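CAS6A (Thermus thermophilus, PDB 4C97) probably cuts CRISPR RNA transcripts as a Cas6-family endoribonuclease in antiviral defence. Local coordinates at residues S64-G69 with G219-Y224; S108-L113 with F158-A163; P129-R134 with R188-T193; V147-L152 with G166-L171. The protein carries 1 engineered substitution. All blocks are in the same frame, centred on the assembly; numbering follows the deposited sequence.

Contact 1 (S64-G69 with G219-Y224); sequences SLLVEG and GRFAFY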
loop_
_atom_site.group_PDB
_atom_site.type_symbol
_atom_site.label_atom_id
_atom_site.label_comp_id
_atom_site.label_asym_id
_atom_site.label_seq_id
_atom_site.Cartn_x
_atom_site.Cartn_y
_atom_site.Cartn_z
ATOM N N SER A 64 -3.236 -7.086 -0.531
ATOM C CA SER A 64 -3.238 -6.413 -1.822
ATOM C C SER A 64 -2.582 -7.273 -2.842
ATOM O O SER A 64 -1.478 -7.768 -2.625
ATOM C CB SER A 64 -2.432 -5.107 -1.827
ATOM O OG SER A 64 -2.936 -4.170 -0.925
ATOM N N LEU A 65 -3.252 -7.360 -3.981
ATOM C CA LEU A 65 -2.843 -8.184 -5.105
ATOM C C LEU A 65 -2.741 -7.278 -6.309
ATOM O O LEU A 65 -3.733 -6.649 -6.718
ATOM C CB LEU A 65 -3.858 -9.296 -5.339
ATOM C CG LEU A 65 -4.166 -10.117 -4.080
ATOM C CD1 LEU A 65 -5.340 -11.064 -4.294
ATOM C CD2 LEU A 65 -2.904 -10.884 -3.640
ATOM N N LEU A 66 -1.529 -7.190 -6.852
ATOM C CA LEU A 66 -1.193 -6.154 -7.839
ATOM C C LEU A 66 -1.154 -6.644 -9.284
ATOM O O LEU A 66 -0.953 -5.850 -10.218
ATOM C CB LEU A 66 0.151 -5.495 -7.473
ATOM C CG LEU A 66 0.215 -4.945 -6.053
ATOM C CD1 LEU A 66 1.583 -4.342 -5.825
ATOM C CD2 LEU A 66 -0.879 -3.916 -5.760
ATOM N N VAL A 67 -1.379 -7.943 -9.492
ATOM C CA VAL A 67 -1.402 -8.500 -10.840
ATOM C C VAL A 67 -2.566 -9.487 -10.919
ATOM O O VAL A 67 -2.901 -10.118 -9.920
ATOM C CB VAL A 67 -0.072 -9.194 -11.219
ATOM C CG1 VAL A 67 1.083 -8.194 -11.178
ATOM C CG2 VAL A 67 0.219 -10.344 -10.285
ATOM N N GLU A 68 -3.188 -9.559 -12.092
ATOM C CA GLU A 68 -4.427 -10.333 -12.299
ATOM C C GLU A 68 -4.309 -11.788 -11.951
ATOM O O GLU A 68 -5.199 -12.338 -11.324
ATOM C CB GLU A 68 -4.908 -10.228 -13.757
ATOM C CG GLU A 68 -5.725 -11.455 -14.287
ATOM C CD GLU A 68 -7.185 -11.495 -13.802
ATOM O OE1 GLU A 68 -7.741 -10.426 -13.466
ATOM O OE2 GLU A 68 -7.782 -12.594 -13.771
ATOM N N GLY A 69 -3.260 -12.440 -12.430
ATOM C CA GLY A 69 -3.121 -13.867 -12.209
ATOM C C GLY A 69 -3.168 -14.210 -10.736
ATOM O O GLY A 69 -3.829 -15.179 -10.306
ATOM N N GLY A 219 -0.819 8.464 -6.613
ATOM C CA GLY A 219 -1.735 8.590 -5.487
ATOM C C GLY A 219 -2.768 7.480 -5.381
ATOM O O GLY A 219 -2.922 6.862 -4.319
ATOM N N ARG A 220 -3.477 7.218 -6.464
ATOM C CA ARG A 220 -4.465 6.137 -6.470
ATOM C C ARG A 220 -3.829 4.759 -6.256
ATOM O O ARG A 220 -4.404 3.897 -5.581
ATOM C CB ARG A 220 -5.296 6.148 -7.753
ATOM C CG ARG A 220 -6.261 7.326 -7.857
ATOM C CD ARG A 220 -7.250 7.210 -9.012
ATOM N NE ARG A 220 -8.531 7.801 -8.649
ATOM C CZ ARG A 220 -8.790 9.107 -8.634
ATOM N NH1 ARG A 220 -7.860 9.991 -8.971
ATOM N NH2 ARG A 220 -9.994 9.529 -8.272
ATOM N N PHE A 221 -2.653 4.537 -6.841
ATOM C CA PHE A 221 -1.965 3.255 -6.712
ATOM C C PHE A 221 -1.511 2.984 -5.287
ATOM O O PHE A 221 -1.501 1.821 -4.830
ATOM C CB PHE A 221 -0.780 3.261 -7.662
ATOM C CG PHE A 221 -0.029 1.985 -7.734
ATOM C CD1 PHE A 221 -0.639 0.814 -8.155
ATOM C CD2 PHE A 221 1.328 1.945 -7.420
ATOM C CE1 PHE A 221 0.077 -0.359 -8.259
ATOM C CE2 PHE A 221 2.027 0.764 -7.514
ATOM C CZ PHE A 221 1.401 -0.382 -7.947
ATOM N N ALA A 222 -1.109 4.059 -4.585
ATOM C CA ALA A 222 -0.674 3.911 -3.191
ATOM C C ALA A 222 -1.610 3.073 -2.284
ATOM O O ALA A 222 -1.146 2.281 -1.443
ATOM C CB ALA A 222 -0.410 5.279 -2.585
ATOM N N PHE A 223 -2.912 3.224 -2.476
ATOM C CA PHE A 223 -3.919 2.482 -1.725
ATOM C C PHE A 223 -3.650 0.978 -1.807
ATOM O O PHE A 223 -3.864 0.236 -0.846
ATOM C CB PHE A 223 -5.301 2.778 -2.321
ATOM C CG PHE A 223 -6.435 2.060 -1.649
ATOM C CD1 PHE A 223 -6.982 2.534 -0.470
ATOM C CD2 PHE A 223 -6.993 0.920 -2.219
ATOM C CE1 PHE A 223 -8.028 1.896 0.132
ATOM C CE2 PHE A 223 -8.040 0.278 -1.617
ATOM C CZ PHE A 223 -8.581 0.763 -0.449
ATOM N N TYR A 224 -3.232 0.535 -2.987
ATOM C CA TYR A 224 -2.983 -0.884 -3.250
ATOM C C TYR A 224 -1.552 -1.279 -2.914
ATOM O O TYR A 224 -1.330 -2.314 -2.279
ATOM C CB TYR A 224 -3.301 -1.221 -4.711
ATOM C CG TYR A 224 -4.751 -0.970 -5.024
ATOM C CD1 TYR A 224 -5.724 -1.894 -4.660
ATOM C CD2 TYR A 224 -5.157 0.195 -5.648
ATOM C CE1 TYR A 224 -7.048 -1.670 -4.902
ATOM C CE2 TYR A 224 -6.497 0.426 -5.913
ATOM C CZ TYR A 224 -7.435 -0.511 -5.539
ATOM O OH TYR A 224 -8.765 -0.290 -5.773
#

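Contact 2 (S108-L113 with F158-A163); sequences STYPRL and FGPLKA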
loop_
_atom_site.group_PDB
_atom_site.type_symbol
_atom_site.label_atom_id
_atom_site.label_comp_id
_atom_site.label_asym_id
_atom_site.label_seq_id
_atom_site.Cartn_x
_atom_site.Cartn_y
_atom_site.Cartn_z
ATOM N N SER A 108 -10.008 -2.488 -8.474
ATOM C CA SER A 108 -9.984 -1.540 -9.578
ATOM C C SER A 108 -9.170 -2.099 -10.732
ATOM O O SER A 108 -8.832 -3.303 -10.765
ATOM C CB SER A 108 -9.423 -0.188 -9.127
ATOM O OG SER A 108 -9.754 0.822 -10.071
ATOM N N THR A 109 -8.840 -1.230 -11.685
ATOM C CA THR A 109 -8.026 -1.639 -12.814
ATOM C C THR A 109 -6.962 -0.588 -13.032
ATOM O O THR A 109 -7.113 0.580 -12.623
ATOM C CB THR A 109 -8.836 -1.768 -14.115
ATOM O OG1 THR A 109 -9.326 -0.482 -14.469
ATOM C CG2 THR A 109 -9.995 -2.757 -13.972
ATOM N N TYR A 110 -5.880 -0.974 -13.700
ATOM C CA TYR A 110 -4.799 -0.021 -13.912
ATOM C C TYR A 110 -5.241 1.189 -14.729
ATOM O O TYR A 110 -4.901 2.314 -14.368
ATOM C CB TYR A 110 -3.535 -0.675 -14.488
ATOM C CG TYR A 110 -2.742 -1.390 -13.402
ATOM C CD1 TYR A 110 -2.986 -2.726 -13.065
ATOM C CD2 TYR A 110 -1.776 -0.716 -12.705
ATOM C CE1 TYR A 110 -2.261 -3.353 -12.068
ATOM C CE2 TYR A 110 -1.048 -1.337 -11.694
ATOM C CZ TYR A 110 -1.308 -2.641 -11.380
ATOM O OH TYR A 110 -0.585 -3.226 -10.372
ATOM N N PRO A 111 -6.071 0.994 -15.774
ATOM C CA PRO A 111 -6.503 2.214 -16.460
ATOM C C PRO A 111 -7.232 3.186 -15.532
ATOM O O PRO A 111 -7.089 4.416 -15.658
ATOM C CB PRO A 111 -7.423 1.682 -17.564
ATOM C CG PRO A 111 -6.852 0.322 -17.856
ATOM C CD PRO A 111 -6.468 -0.217 -16.523
ATOM N N ARG A 112 -7.965 2.650 -14.570
ATOM C CA ARG A 112 -8.710 3.508 -13.664
ATOM C C ARG A 112 -7.790 4.278 -12.725
ATOM O O ARG A 112 -8.199 5.298 -12.180
ATOM C CB ARG A 112 -9.755 2.715 -12.883
ATOM C CG ARG A 112 -10.986 2.443 -13.734
ATOM C CD ARG A 112 -11.982 1.520 -13.064
ATOM N NE ARG A 112 -13.181 1.492 -13.887
ATOM C CZ ARG A 112 -14.159 2.385 -13.821
ATOM N NH1 ARG A 112 -14.114 3.354 -12.912
ATOM N NH2 ARG A 112 -15.181 2.295 -14.667
ATOM N N LEU A 113 -6.548 3.826 -12.573
ATOM C CA LEU A 113 -5.646 4.581 -11.711
ATOM C C LEU A 113 -5.345 5.909 -12.366
ATOM O O LEU A 113 -4.939 6.847 -11.676
ATOM C CB LEU A 113 -4.343 3.846 -11.476
ATOM C CG LEU A 113 -4.453 2.527 -10.725
ATOM C CD1 LEU A 113 -3.097 1.873 -10.694
ATOM C CD2 LEU A 113 -5.024 2.695 -9.311
ATOM N N PHE A 158 4.217 -3.444 -12.341
ATOM C CA PHE A 158 3.000 -4.249 -12.414
ATOM C C PHE A 158 1.912 -3.774 -13.361
ATOM O O PHE A 158 1.022 -4.558 -13.739
ATOM C CB PHE A 158 2.461 -4.404 -11.013
ATOM C CG PHE A 158 3.454 -4.985 -10.067
ATOM C CD1 PHE A 158 4.133 -6.147 -10.392
ATOM C CD2 PHE A 158 3.740 -4.359 -8.878
ATOM C CE1 PHE A 158 5.067 -6.675 -9.531
ATOM C CE2 PHE A 158 4.670 -4.885 -8.017
ATOM C CZ PHE A 158 5.330 -6.040 -8.352
ATOM N N GLY A 159 1.983 -2.507 -13.751
ATOM C CA GLY A 159 0.994 -1.923 -14.636
ATOM C C GLY A 159 1.393 -1.934 -16.099
ATOM O O GLY A 159 2.469 -2.411 -16.458
ATOM N N PRO A 160 0.519 -1.409 -16.959
ATOM C CA PRO A 160 0.707 -1.560 -18.401
ATOM C C PRO A 160 1.551 -0.468 -19.023
ATOM O O PRO A 160 1.790 -0.556 -20.219
ATOM C CB PRO A 160 -0.717 -1.411 -18.926
ATOM C CG PRO A 160 -1.239 -0.322 -18.058
ATOM C CD PRO A 160 -0.746 -0.707 -16.667
ATOM N N LEU A 161 1.986 0.520 -18.241
ATOM C CA LEU A 161 2.521 1.758 -18.799
ATOM C C LEU A 161 3.701 2.268 -17.994
ATOM O O LEU A 161 3.679 2.243 -16.775
ATOM C CB LEU A 161 1.412 2.810 -18.756
ATOM C CG LEU A 161 1.547 4.090 -19.571
ATOM C CD1 LEU A 161 1.754 3.790 -21.044
ATOM C CD2 LEU A 161 0.285 4.927 -19.367
ATOM N N LYS A 162 4.725 2.739 -18.688
ATOM C CA LYS A 162 5.857 3.369 -18.034
ATOM C C LYS A 162 5.823 4.859 -18.286
ATOM O O LYS A 162 5.360 5.311 -19.332
ATOM C CB LYS A 162 7.156 2.777 -18.552
ATOM C CG LYS A 162 7.291 1.357 -18.107
ATOM C CD LYS A 162 8.580 0.740 -18.492
ATOM C CE LYS A 162 8.615 -0.680 -17.994
ATOM N NZ LYS A 162 9.983 -1.223 -18.037
ATOM N N ALA A 163 6.336 5.625 -17.335
ATOM C CA ALA A 163 6.341 7.072 -17.488
ATOM C C ALA A 163 7.467 7.511 -18.408
ATOM O O ALA A 163 8.592 7.005 -18.326
ATOM C CB ALA A 163 6.487 7.746 -16.149
#

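Contact 3 (P129-R134 with R188-T193); sequences PTFFRR and RTEVDT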
loop_
_atom_site.group_PDB
_atom_site.type_symbol
_atom_site.label_atom_id
_atom_site.label_comp_id
_atom_site.label_asym_id
_atom_site.label_seq_id
_atom_site.Cartn_x
_atom_site.Cartn_y
_atom_site.Cartn_z
ATOM N N PRO A 129 3.637 2.723 9.876
ATOM C CA PRO A 129 4.969 3.337 9.775
ATOM C C PRO A 129 5.612 3.107 8.409
ATOM O O PRO A 129 5.619 1.988 7.903
ATOM C CB PRO A 129 5.749 2.650 10.905
ATOM C CG PRO A 129 4.683 2.286 11.904
ATOM C CD PRO A 129 3.521 1.841 11.050
ATOM N N THR A 130 6.124 4.181 7.823
ATOM C CA THR A 130 6.626 4.182 6.459
ATOM C C THR A 130 8.095 4.562 6.450
ATOM O O THR A 130 8.499 5.554 7.078
ATOM C CB THR A 130 5.802 5.167 5.607
ATOM O OG1 THR A 130 4.411 4.789 5.616
ATOM C CG2 THR A 130 6.300 5.206 4.189
ATOM N N PHE A 131 8.912 3.768 5.763
ATOM C CA PHE A 131 10.343 4.010 5.698
ATOM C C PHE A 131 10.943 3.470 4.405
ATOM O O PHE A 131 10.272 2.765 3.622
ATOM C CB PHE A 131 11.060 3.453 6.950
ATOM C CG PHE A 131 10.867 1.968 7.164
ATOM C CD1 PHE A 131 11.749 1.061 6.604
ATOM C CD2 PHE A 131 9.821 1.485 7.942
ATOM C CE1 PHE A 131 11.589 -0.305 6.808
ATOM C CE2 PHE A 131 9.662 0.113 8.133
ATOM C CZ PHE A 131 10.540 -0.760 7.562
ATOM N N PHE A 132 12.207 3.821 4.186
ATOM C CA PHE A 132 12.917 3.549 2.934
ATOM C C PHE A 132 14.286 3.029 3.245
ATOM O O PHE A 132 14.844 3.305 4.290
ATOM C CB PHE A 132 13.024 4.855 2.104
ATOM C CG PHE A 132 11.708 5.494 1.894
ATOM C CD1 PHE A 132 10.913 5.119 0.826
ATOM C CD2 PHE A 132 11.201 6.388 2.828
ATOM C CE1 PHE A 132 9.668 5.658 0.670
ATOM C CE2 PHE A 132 9.976 6.927 2.679
ATOM C CZ PHE A 132 9.181 6.554 1.593
ATOM N N ARG A 133 14.825 2.213 2.349
ATOM C CA ARG A 133 16.168 1.703 2.550
ATOM C C ARG A 133 17.137 2.655 1.873
ATOM O O ARG A 133 16.994 2.947 0.699
ATOM C CB ARG A 133 16.315 0.295 1.980
ATOM C CG ARG A 133 17.666 -0.346 2.307
ATOM C CD ARG A 133 17.698 -1.818 1.911
ATOM N NE ARG A 133 18.998 -2.450 2.158
ATOM C CZ ARG A 133 19.495 -2.719 3.365
ATOM N NH1 ARG A 133 18.820 -2.389 4.462
ATOM N NH2 ARG A 133 20.683 -3.308 3.472
ATOM N N ARG A 134 18.108 3.156 2.625
ATOM C CA ARG A 134 19.155 3.971 2.043
ATOM C C ARG A 134 20.476 3.567 2.671
ATOM O O ARG A 134 20.640 3.624 3.888
ATOM C CB ARG A 134 18.857 5.466 2.243
ATOM C CG ARG A 134 18.999 5.971 3.690
ATOM C CD ARG A 134 19.159 7.471 3.790
ATOM N NE ARG A 134 18.403 8.173 2.760
ATOM C CZ ARG A 134 18.522 9.473 2.515
ATOM N NH1 ARG A 134 19.390 10.209 3.206
ATOM N NH2 ARG A 134 17.789 10.024 1.561
ATOM N N ARG A 188 8.690 -2.575 14.918
ATOM C CA ARG A 188 9.130 -3.497 15.957
ATOM C C ARG A 188 9.724 -4.794 15.406
ATOM O O ARG A 188 10.426 -5.498 16.129
ATOM C CB ARG A 188 7.990 -3.781 16.949
ATOM C CG ARG A 188 7.563 -2.597 17.842
ATOM C CD ARG A 188 8.593 -2.214 18.925
ATOM N NE ARG A 188 8.041 -1.293 19.929
ATOM C CZ ARG A 188 8.746 -0.387 20.609
ATOM N NH1 ARG A 188 10.047 -0.242 20.400
ATOM N NH2 ARG A 188 8.148 0.393 21.502
ATOM N N THR A 189 9.466 -5.113 14.135
ATOM C CA THR A 189 10.075 -6.291 13.519
ATOM C C THR A 189 11.497 -6.012 13.046
ATOM O O THR A 189 12.216 -6.919 12.668
ATOM C CB THR A 189 9.267 -6.767 12.293
ATOM O OG1 THR A 189 9.222 -5.713 11.338
ATOM C CG2 THR A 189 7.848 -7.131 12.691
ATOM N N GLU A 190 11.897 -4.747 13.074
ATOM C CA GLU A 190 13.164 -4.334 12.495
ATOM C C GLU A 190 14.139 -3.891 13.557
ATOM O O GLU A 190 13.767 -3.657 14.712
ATOM C CB GLU A 190 12.935 -3.185 11.501
ATOM C CG GLU A 190 11.925 -3.527 10.442
ATOM C CD GLU A 190 12.271 -4.811 9.713
ATOM O OE1 GLU A 190 13.406 -4.900 9.202
ATOM O OE2 GLU A 190 11.423 -5.730 9.704
ATOM N N VAL A 191 15.401 -3.805 13.145
ATOM C CA VAL A 191 16.475 -3.306 13.978
ATOM C C VAL A 191 16.676 -1.820 13.702
ATOM O O VAL A 191 16.874 -1.427 12.555
ATOM C CB VAL A 191 17.818 -4.030 13.671
ATOM C CG1 VAL A 191 18.921 -3.560 14.616
ATOM C CG2 VAL A 191 17.659 -5.564 13.746
ATOM N N ASP A 192 16.632 -1.023 14.762
ATOM C CA ASP A 192 16.945 0.401 14.710
ATOM C C ASP A 192 16.201 1.101 13.593
ATOM O O ASP A 192 16.803 1.839 12.828
ATOM C CB ASP A 192 18.453 0.647 14.503
ATOM C CG ASP A 192 19.313 0.086 15.624
ATOM O OD1 ASP A 192 18.859 0.092 16.789
ATOM O OD2 ASP A 192 20.456 -0.345 15.340
ATOM N N THR A 193 14.902 0.844 13.482
ATOM C CA THR A 193 14.101 1.394 12.408
ATOM C C THR A 193 12.832 2.013 12.951
ATOM O O THR A 193 12.131 1.399 13.742
ATOM C CB THR A 193 13.721 0.294 11.408
ATOM O OG1 THR A 193 14.912 -0.262 10.847
ATOM C CG2 THR A 193 12.830 0.826 10.282
#

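Contact 4 (V147-L152 with G166-L171); sequences VLESLL and GVREAL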
loop_
_atom_site.group_PDB
_atom_site.type_symbol
_atom_site.label_atom_id
_atom_site.label_comp_id
_atom_site.label_asym_id
_atom_site.label_seq_id
_atom_site.Cartn_x
_atom_site.Cartn_y
_atom_site.Cartn_z
ATOM N N VAL A 147 9.117 8.656 -1.758
ATOM C CA VAL A 147 7.727 8.235 -1.825
ATOM C C VAL A 147 7.321 7.967 -3.271
ATOM O O VAL A 147 6.793 6.850 -3.631
ATOM C CB VAL A 147 6.805 9.333 -1.189
ATOM C CG1 VAL A 147 5.319 9.059 -1.466
ATOM C CG2 VAL A 147 7.064 9.423 0.285
ATOM N N LEU A 148 7.571 8.963 -4.116
ATOM C CA LEU A 148 7.126 8.881 -5.501
ATOM C C LEU A 148 7.924 7.861 -6.297
ATOM O O LEU A 148 7.324 7.174 -7.147
ATOM C CB LEU A 148 7.098 10.252 -6.158
ATOM C CG LEU A 148 6.144 11.229 -5.468
ATOM C CD1 LEU A 148 6.212 12.535 -6.227
ATOM C CD2 LEU A 148 4.689 10.752 -5.389
ATOM N N GLU A 149 9.232 7.714 -6.038
ATOM C CA GLU A 149 9.976 6.672 -6.736
ATOM C C GLU A 149 9.466 5.298 -6.312
ATOM O O GLU A 149 9.360 4.391 -7.158
ATOM C CB GLU A 149 11.468 6.777 -6.465
ATOM C CG GLU A 149 12.319 5.855 -7.315
ATOM C CD GLU A 149 12.493 4.458 -6.751
ATOM O OE1 GLU A 149 12.222 4.227 -5.552
ATOM O OE2 GLU A 149 12.912 3.555 -7.522
ATOM N N SER A 150 9.162 5.129 -5.024
ATOM C CA SER A 150 8.622 3.840 -4.578
ATOM C C SER A 150 7.357 3.483 -5.320
ATOM O O SER A 150 7.221 2.362 -5.841
ATOM C CB SER A 150 8.333 3.891 -3.080
ATOM O OG SER A 150 7.851 2.649 -2.647
ATOM N N LEU A 151 6.427 4.433 -5.368
ATOM C CA LEU A 151 5.175 4.204 -6.092
ATOM C C LEU A 151 5.387 3.980 -7.595
ATOM O O LEU A 151 4.819 3.058 -8.198
ATOM C CB LEU A 151 4.237 5.381 -5.861
ATOM C CG LEU A 151 3.719 5.473 -4.424
ATOM C CD1 LEU A 151 3.078 6.847 -4.132
ATOM C CD2 LEU A 151 2.749 4.320 -4.102
ATOM N N LEU A 152 6.198 4.825 -8.218
ATOM C CA LEU A 152 6.417 4.732 -9.664
ATOM C C LEU A 152 7.084 3.422 -10.070
ATOM O O LEU A 152 6.702 2.799 -11.070
ATOM C CB LEU A 152 7.257 5.904 -10.152
ATOM C CG LEU A 152 7.513 5.983 -11.655
ATOM C CD1 LEU A 152 6.208 6.055 -12.448
ATOM C CD2 LEU A 152 8.396 7.183 -11.973
ATOM N N GLY A 166 11.161 12.257 -18.852
ATOM C CA GLY A 166 10.936 13.620 -18.393
ATOM C C GLY A 166 9.847 13.754 -17.332
ATOM O O GLY A 166 9.929 14.641 -16.459
ATOM N N VAL A 167 8.809 12.908 -17.428
ATOM C CA VAL A 167 7.741 12.866 -16.417
ATOM C C VAL A 167 8.290 12.343 -15.097
ATOM O O VAL A 167 8.067 12.923 -14.029
ATOM C CB VAL A 167 6.529 11.997 -16.875
ATOM C CG1 VAL A 167 5.532 11.779 -15.728
ATOM C CG2 VAL A 167 5.859 12.645 -18.057
ATOM N N ARG A 168 9.039 11.249 -15.177
ATOM C CA ARG A 168 9.756 10.727 -14.015
ATOM C C ARG A 168 10.625 11.811 -13.392
ATOM O O ARG A 168 10.605 12.024 -12.172
ATOM C CB ARG A 168 10.611 9.517 -14.419
ATOM C CG ARG A 168 11.600 9.055 -13.362
ATOM C CD ARG A 168 12.390 7.818 -13.805
ATOM N NE ARG A 168 11.609 6.587 -13.682
ATOM C CZ ARG A 168 11.695 5.727 -12.665
ATOM N NH1 ARG A 168 12.563 5.913 -11.670
ATOM N NH2 ARG A 168 10.936 4.648 -12.661
ATOM N N GLU A 169 11.384 12.513 -14.227
ATOM C CA GLU A 169 12.305 13.522 -13.724
ATOM C C GLU A 169 11.539 14.617 -12.985
ATOM O O GLU A 169 11.938 15.050 -11.891
ATOM C CB GLU A 169 13.134 14.115 -14.881
ATOM C CG GLU A 169 14.362 14.889 -14.439
ATOM C CD GLU A 169 14.061 16.319 -14.018
ATOM O OE1 GLU A 169 12.995 16.865 -14.385
ATOM O OE2 GLU A 169 14.910 16.908 -13.314
ATOM N N ALA A 170 10.442 15.075 -13.585
ATOM C CA ALA A 170 9.602 16.060 -12.901
ATOM C C ALA A 170 9.067 15.536 -11.570
ATOM O O ALA A 170 9.138 16.218 -10.545
ATOM C CB ALA A 170 8.466 16.464 -13.781
ATOM N N LEU A 171 8.523 14.327 -11.584
ATOM C CA LEU A 171 7.914 13.791 -10.371
ATOM C C LEU A 171 8.943 13.671 -9.257
ATOM O O LEU A 171 8.686 14.076 -8.119
ATOM C CB LEU A 171 7.293 12.425 -10.634
ATOM C CG LEU A 171 6.041 12.432 -11.503
ATOM C CD1 LEU A 171 5.757 11.045 -12.005
ATOM C CD2 LEU A 171 4.832 13.013 -10.739
HETATM O O HOH W 1 12.384 3.454 -10.235
#

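Contact 1 (S64-G69 with G219-Y224)
The hydroxyl of Ser64 closes the polar part of this contact: OG donates to the backbone carbonyl of Tyr224, with 2.8 Å between Ser64 OG and Tyr224 O. The C=O...donor angle is 134° and the donor lies in the carbonyl plane, so the bond falls on a lone pair of the oxygen. The Ser64 torsion supplies the reach, since OG stands beside the backbone N and opposite the carbonyl carbon (chi1 -61°) on a CB that already points at the helix. Tyr224 belongs to the last turn of helix 209-225, where a carbonyl has little helix left to bond with, and the serine hydroxyl supplies a donor for it. In fold terms, residue 64 lies at the end of an inner strand (58-65) of the five-stranded antiparallel sheet formed by the first part of the chain, and the helix comes from the second part; the contact therefore joins the two halves, consistent with the paired ferredoxin-like folds of Cas6 proteins. The rest of the contact is apolar. One methyl of Leu66, just past the strand, does the touching: CD2 lies 3.8 Å from Tyr224 CB, and the two side chains cross at a slant. The same CD2 approaches the Phe221 ring obliquely, at 4.5 Å from CE1. On the helix itself, Phe223 CD2 sits over the centre of the Tyr224 ring, 3.5 Å above its plane. Phe221 and Tyr224 also rest on Leu7 of strand 6-15, while Arg62 makes a cation-pi contact with Phe223 and hydrogen-bonds its carbonyl.

Contact 2 (S108-L113 with F158-A163)
Tyr110 lays its ring against the backbone of Gly159, in the loop that links helix 144-158 to helix 165-174. Just before it, Thr109 ends strand 91-109 and is the N-cap of the weakly bonded helical turn that follows, although its capping bond is weak: Arg112 N to Thr109 OG1 spans 3.4 Å. At Tyr110 the ring leaves the chain beside the backbone N (chi1 -79°) and heads for the loop. Gly159 CA stands over one face, 3.8 Å from the ring centroid and 20° off the normal, which meets the geometry of a CH-pi contact; having no side chain, the glycine lets the aromatic plane come this close. Nearer the backbone, Tyr110 CB meets Pro160 CD at 3.5 Å. At the far end of the ring, Tyr110 OH lies 3.3 Å from Phe158 CB, while its hydrogen-bonding partner is Leu66 O, beyond these two segments. The turn itself is placed against Leu7 and Leu155. Gly159 is where the chain leaves helical geometry, so the tyrosine covers the helix's C-terminal exit. No hydrogen bond crosses between the segments: the ring is held by dispersion and CH-pi contact along its length, and its directional polar bond is made to a third part of the fold, which probably fixes where the hydroxyl can sit.

Contact 3 (P129-R134 with R188-T193)
Phe131 of a short beta hairpin (129-134 with 137-139) meets Thr193 in the loop 188-193, which connects strands 176-186 and 194-197, neighbours in the second antiparallel sheet. The main interaction is CH-pi. Thr193 CG2 lies 3.6 Å from the centroid of the Phe131 ring and only 1° off the normal, and its distances to all six ring carbons are nearly equal, so the methyl is centred on the face. Phe131 reaches it with CG set between its own backbone N and carbonyl carbon (chi1 59°), and the two side chains cross at about a right angle. Apolar contact adds a smaller share: Glu190 CG approaches obliquely, 4.2 Å from Phe131 CZ. Tyr235 meets the same phenylalanine edge-to-face.

Hydrogen bonds shape the loop rather than cross the contact. Thr193 OG1 donates to Val191 O over 2.9 Å, from 53° above the carbonyl plane, and is also hydrogen-bonded to His138 ND1, which probably helps keep the methyl branch turned to the ring. A sulfate ion, probably from the crystallisation liquor, lies about 5 Å from the side chain of Glu190, whose OE2 accepts from Thr189 OG1 at 2.7 Å, using the lone pair turned away from OE1.

Contact 4 (V147-L152 with G166-L171)
Two torsions bring Leu152 and Arg168 together: Leu152 CG stands opposite its backbone N (chi1 -177°), and the otherwise extended Arg168 chain bends at chi3 (-78°), folding the guanidinium back over the leucine. They join helix 144-158 to helix 165-174, consecutive helices that form a roughly antiparallel helical hairpin; the short axis segments approach to 10.5 Å with 145° between their N-to-C directions. The packing surface on the first helix is built from residues one turn apart, Leu148 and Leu152, and on the second from Arg168 and Leu171. Leu152 CD2 lies over one face of the guanidinium, 3.4 Å above its plane and shifted toward the rim, with Arg168 CZ 3.7 Å from CD2. Such stacking leaves the N-H groups, which lie in the plane, available for polar partners. Arg168 NH2 forms a salt bridge with Glu156 OE1, one turn further along the first helix, so that a charged pair and an apolar contact together limit how the guanidinium can rotate.

Toward Glu149 the link goes through water. Glu149 OE2 and Arg168 NH1 are 4.8 Å apart, too far for direct contact; water 1, in plane at the guanidinium edge, donates to Glu149 OE2 at 2.8 Å and accepts from Arg168 NH1 at 2.9 Å. The water would probably screen these opposite charges while still joining them. Nearer the start of segment 147-152, Leu148 points its CB toward the second helix, and its CD1 methyl stops 3.5 Å from the backbone oxygen of Leu171, which is also hydrogen-bonded to Thr175 OG1.

How the contacts relate
Contact 1 has the longest sequence span, and contacts 2, 3 and 4 are all made by chain lying between its segments. The segments of contact 2 alternate along the chain with those of contacts 3 and 4, and contact 4 lies wholly between the segments of contact 3. Contacts 1 and 2, centres about 9 Å apart, are joined where Phe221 packs on Tyr110. Contact 4 sits about 17 Å from contact 1, centre to centre, and reaches it where Leu151 packs on Ala222. Contact 3 is about 28 Å from contact 2 between centres, and meets contact 4 through Phe132 and Val147. Contacts 1 and 2 thus bridge the two parts of the chain, while 3 and 4 pack the second part internally.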